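Local coordinates for probable glucarate dehydratase (Mycobacterium smegmatis str. MC2 155, PDB 3VDG), which probably dehydrates glucarate or a related sugar acid, as a metal-binding member of the enolase superfamily, at residues L348-A360 with V393-I405. Residues are numbered along the deposited sequence; the frame is centred on the assembly and turned at random. Where two conformers were deposited one is given.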
# COMPACT_ATOMS: atom_id res chain seq x y z
N LEU A 348 -0.48 -5.29 -25.30
CA LEU A 348 -1.69 -4.94 -26.06
C LEU A 348 -2.63 -4.11 -25.19
O LEU A 348 -2.21 -3.53 -24.19
CB LEU A 348 -2.37 -6.22 -26.55
CG LEU A 348 -1.48 -7.01 -27.53
CD1 LEU A 348 -2.13 -8.31 -28.02
CD2 LEU A 348 -1.07 -6.12 -28.70
N GLY A 349 -3.90 -4.03 -25.56
CA GLY A 349 -4.82 -3.05 -24.96
C GLY A 349 -5.34 -3.31 -23.55
O GLY A 349 -5.75 -2.37 -22.84
N ILE A 350 -5.35 -4.57 -23.15
CA ILE A 350 -5.73 -4.91 -21.77
C ILE A 350 -4.67 -4.38 -20.81
O ILE A 350 -4.98 -3.66 -19.84
CB ILE A 350 -5.89 -6.44 -21.62
CG1 ILE A 350 -7.03 -6.95 -22.52
CG2 ILE A 350 -6.10 -6.79 -20.15
CD1 ILE A 350 -7.06 -8.46 -22.69
N SER A 351 -3.41 -4.72 -21.08
CA SER A 351 -2.30 -4.14 -20.30
C SER A 351 -2.35 -2.62 -20.35
O SER A 351 -2.11 -1.95 -19.34
CB SER A 351 -0.94 -4.63 -20.83
OG SER A 351 -0.70 -5.98 -20.44
N LEU A 352 -2.62 -2.06 -21.52
CA LEU A 352 -2.58 -0.60 -21.61
C LEU A 352 -3.66 -0.00 -20.69
O LEU A 352 -3.42 0.95 -19.94
CB LEU A 352 -2.77 -0.11 -23.05
CG LEU A 352 -2.75 1.41 -23.23
CD1 LEU A 352 -1.45 2.03 -22.74
CD2 LEU A 352 -2.99 1.77 -24.69
N ALA A 353 -4.87 -0.57 -20.73
CA ALA A 353 -5.94 -0.04 -19.88
C ALA A 353 -5.54 -0.14 -18.41
O ALA A 353 -5.75 0.79 -17.62
CB ALA A 353 -7.24 -0.80 -20.13
N ALA A 354 -4.97 -1.28 -18.02
CA ALA A 354 -4.60 -1.47 -16.63
C ALA A 354 -3.52 -0.46 -16.20
O ALA A 354 -3.59 0.10 -15.10
CB ALA A 354 -4.15 -2.90 -16.40
N MET A 355 -2.53 -0.24 -17.06
CA MET A 355 -1.46 0.73 -16.83
C MET A 355 -2.07 2.12 -16.66
O MET A 355 -1.66 2.88 -15.79
CB MET A 355 -0.45 0.74 -18.01
CG MET A 355 0.36 -0.56 -18.21
SD MET A 355 1.08 -0.73 -19.88
CE MET A 355 2.41 0.47 -19.76
N VAL A 356 -3.05 2.46 -17.48
CA VAL A 356 -3.62 3.80 -17.43
C VAL A 356 -4.42 3.99 -16.12
O VAL A 356 -4.27 5.00 -15.46
CB VAL A 356 -4.50 4.09 -18.67
CG1 VAL A 356 -5.34 5.34 -18.45
CG2 VAL A 356 -3.63 4.20 -19.92
N HIS A 357 -5.24 3.02 -15.73
CA HIS A 357 -5.97 3.17 -14.46
C HIS A 357 -5.04 3.28 -13.27
O HIS A 357 -5.26 4.09 -12.37
CB HIS A 357 -6.96 2.02 -14.24
CG HIS A 357 -8.24 2.15 -15.04
ND1 HIS A 357 -9.24 2.99 -14.68
CD2 HIS A 357 -8.66 1.51 -16.20
CE1 HIS A 357 -10.25 2.89 -15.57
NE2 HIS A 357 -9.90 1.98 -16.50
N LEU A 358 -4.00 2.46 -13.26
CA LEU A 358 -3.00 2.50 -12.20
C LEU A 358 -2.31 3.87 -12.13
O LEU A 358 -2.29 4.52 -11.08
CB LEU A 358 -1.95 1.39 -12.42
CG LEU A 358 -0.73 1.41 -11.49
CD1 LEU A 358 -1.16 1.29 -10.02
CD2 LEU A 358 0.25 0.30 -11.88
N ALA A 359 -1.76 4.33 -13.25
CA ALA A 359 -1.05 5.61 -13.24
C ALA A 359 -2.00 6.78 -12.91
O ALA A 359 -1.61 7.72 -12.25
CB ALA A 359 -0.39 5.84 -14.59
N ALA A 360 -3.25 6.71 -13.38
CA ALA A 360 -4.20 7.78 -13.10
C ALA A 360 -4.42 7.95 -11.59
O ALA A 360 -4.61 9.08 -11.11
CB ALA A 360 -5.51 7.54 -13.81
N VAL A 393 -3.10 9.35 -22.62
CA VAL A 393 -4.32 8.56 -22.79
C VAL A 393 -5.28 8.97 -21.67
O VAL A 393 -4.91 8.95 -20.50
CB VAL A 393 -4.06 7.05 -22.65
CG1 VAL A 393 -5.36 6.26 -22.86
CG2 VAL A 393 -2.97 6.60 -23.63
N GLN A 394 -6.48 9.36 -22.02
CA GLN A 394 -7.48 9.73 -21.05
C GLN A 394 -7.91 8.49 -20.23
O GLN A 394 -8.10 7.48 -20.80
CB GLN A 394 -8.66 10.35 -21.76
CG GLN A 394 -9.72 10.83 -20.80
CD GLN A 394 -10.62 11.91 -21.36
OE1 GLN A 394 -11.20 11.77 -22.43
NE2 GLN A 394 -10.76 13.00 -20.61
N VAL A 395 -8.04 8.60 -18.93
CA VAL A 395 -8.44 7.44 -18.13
C VAL A 395 -9.92 7.13 -18.44
O VAL A 395 -10.73 8.04 -18.43
CB VAL A 395 -8.16 7.64 -16.62
CG1 VAL A 395 -8.92 8.82 -16.05
CG2 VAL A 395 -8.47 6.37 -15.83
N PRO A 396 -10.25 5.87 -18.78
CA PRO A 396 -11.66 5.55 -19.04
C PRO A 396 -12.51 5.79 -17.79
O PRO A 396 -12.06 5.52 -16.67
CB PRO A 396 -11.63 4.04 -19.36
CG PRO A 396 -10.24 3.79 -19.87
CD PRO A 396 -9.35 4.73 -19.07
N ALA A 397 -13.73 6.30 -17.98
CA ALA A 397 -14.62 6.63 -16.85
C ALA A 397 -15.70 5.57 -16.69
O ALA A 397 -16.49 5.60 -15.74
CB ALA A 397 -15.26 8.02 -17.08
N THR A 398 -15.73 4.60 -17.61
CA THR A 398 -16.74 3.55 -17.60
C THR A 398 -16.44 2.53 -16.49
O THR A 398 -15.34 2.51 -15.95
CB THR A 398 -16.75 2.82 -18.95
OG1 THR A 398 -15.40 2.43 -19.27
CG2 THR A 398 -17.24 3.74 -20.07
N PRO A 399 -17.41 1.65 -16.17
CA PRO A 399 -17.20 0.58 -15.18
C PRO A 399 -16.12 -0.39 -15.62
O PRO A 399 -16.00 -0.71 -16.79
CB PRO A 399 -18.55 -0.15 -15.16
CG PRO A 399 -19.55 0.90 -15.55
CD PRO A 399 -18.82 1.73 -16.60
N GLY A 400 -15.34 -0.87 -14.66
CA GLY A 400 -14.31 -1.88 -14.95
C GLY A 400 -13.05 -1.31 -15.58
O GLY A 400 -12.71 -0.13 -15.40
N LEU A 401 -12.35 -2.17 -16.33
CA LEU A 401 -11.10 -1.77 -16.98
C LEU A 401 -11.38 -0.80 -18.12
O LEU A 401 -10.56 0.07 -18.43
CB LEU A 401 -10.36 -3.02 -17.48
CG LEU A 401 -8.84 -3.15 -17.49
CD1 LEU A 401 -8.21 -2.67 -16.18
CD2 LEU A 401 -8.51 -4.62 -17.75
N GLY A 402 -12.55 -0.92 -18.73
CA GLY A 402 -12.94 0.04 -19.77
C GLY A 402 -12.65 -0.44 -21.18
O GLY A 402 -12.83 0.31 -22.13
N VAL A 403 -12.19 -1.68 -21.33
CA VAL A 403 -11.99 -2.25 -22.67
C VAL A 403 -12.67 -3.61 -22.67
O VAL A 403 -12.82 -4.23 -21.61
CB VAL A 403 -10.49 -2.41 -23.02
CG1 VAL A 403 -9.83 -1.05 -23.19
CG2 VAL A 403 -9.77 -3.21 -21.94
N GLU A 404 -13.07 -4.08 -23.86
CA GLU A 404 -13.74 -5.40 -24.00
C GLU A 404 -13.12 -6.19 -25.13
O GLU A 404 -12.67 -5.62 -26.12
CB GLU A 404 -15.24 -5.23 -24.27
CG GLU A 404 -16.01 -4.53 -23.17
CD GLU A 404 -17.53 -4.65 -23.32
OE1 GLU A 404 -18.00 -5.46 -24.14
OE2 GLU A 404 -18.25 -3.93 -22.60
N ILE A 405 -13.12 -7.51 -25.00
CA ILE A 405 -12.52 -8.38 -26.02
C ILE A 405 -13.29 -8.26 -27.32
O ILE A 405 -14.52 -8.18 -27.33
CB ILE A 405 -12.52 -9.85 -25.58
CG1 ILE A 405 -11.47 -10.10 -24.49
CG2 ILE A 405 -12.23 -10.77 -26.78
CD1 ILE A 405 -10.06 -9.90 -24.98
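At the start of helix 349-360, I350 reaches two residues of the chain 395-405 with separate branches: CG2 meets L401 CD2 at 4.0 Å, the two side chains crossing at about a right angle, while CD1 extends to I405 CD1. A beta-branched residue suits this place because its two arms serve both neighbours, and L72 of strand 70-75 packs against I350 and I405 alike. One turn on, A353 points its methyl at L401 CG and V403 CG2, each at 3.9 Å; a methyl is enough here, because both residues come right up to the helix. A354 is equally compact, and L401 CD1 settles on its CA at 3.8 Å. The helix belongs to the C-terminal barrel domain of the enolase superfamily, and here it packs on the chain that leaves strand 392-394, which pairs antiparallel with barrel strand 166-174. V356 faces that exit, and valine's two branches divide the work: CG1, anti to the backbone N (chi1 167°), lies 3.8 Å from V395 CA, while CG2 touches V393. H357 reaches across with a longer, polar side chain. Its NE2 donates to L401 O at 2.8 Å, a bent bond (135° at the hydrogen) whose acceptor lies near the ring plane although the donor sits above the carbonyl plane. The imidazole thereby gives this carbonyl a donor from an otherwise apolar helix face, with P396 CD 3.8 Å from NE2. A360 ends the row, where a bare methyl suffices to meet V395 CG2.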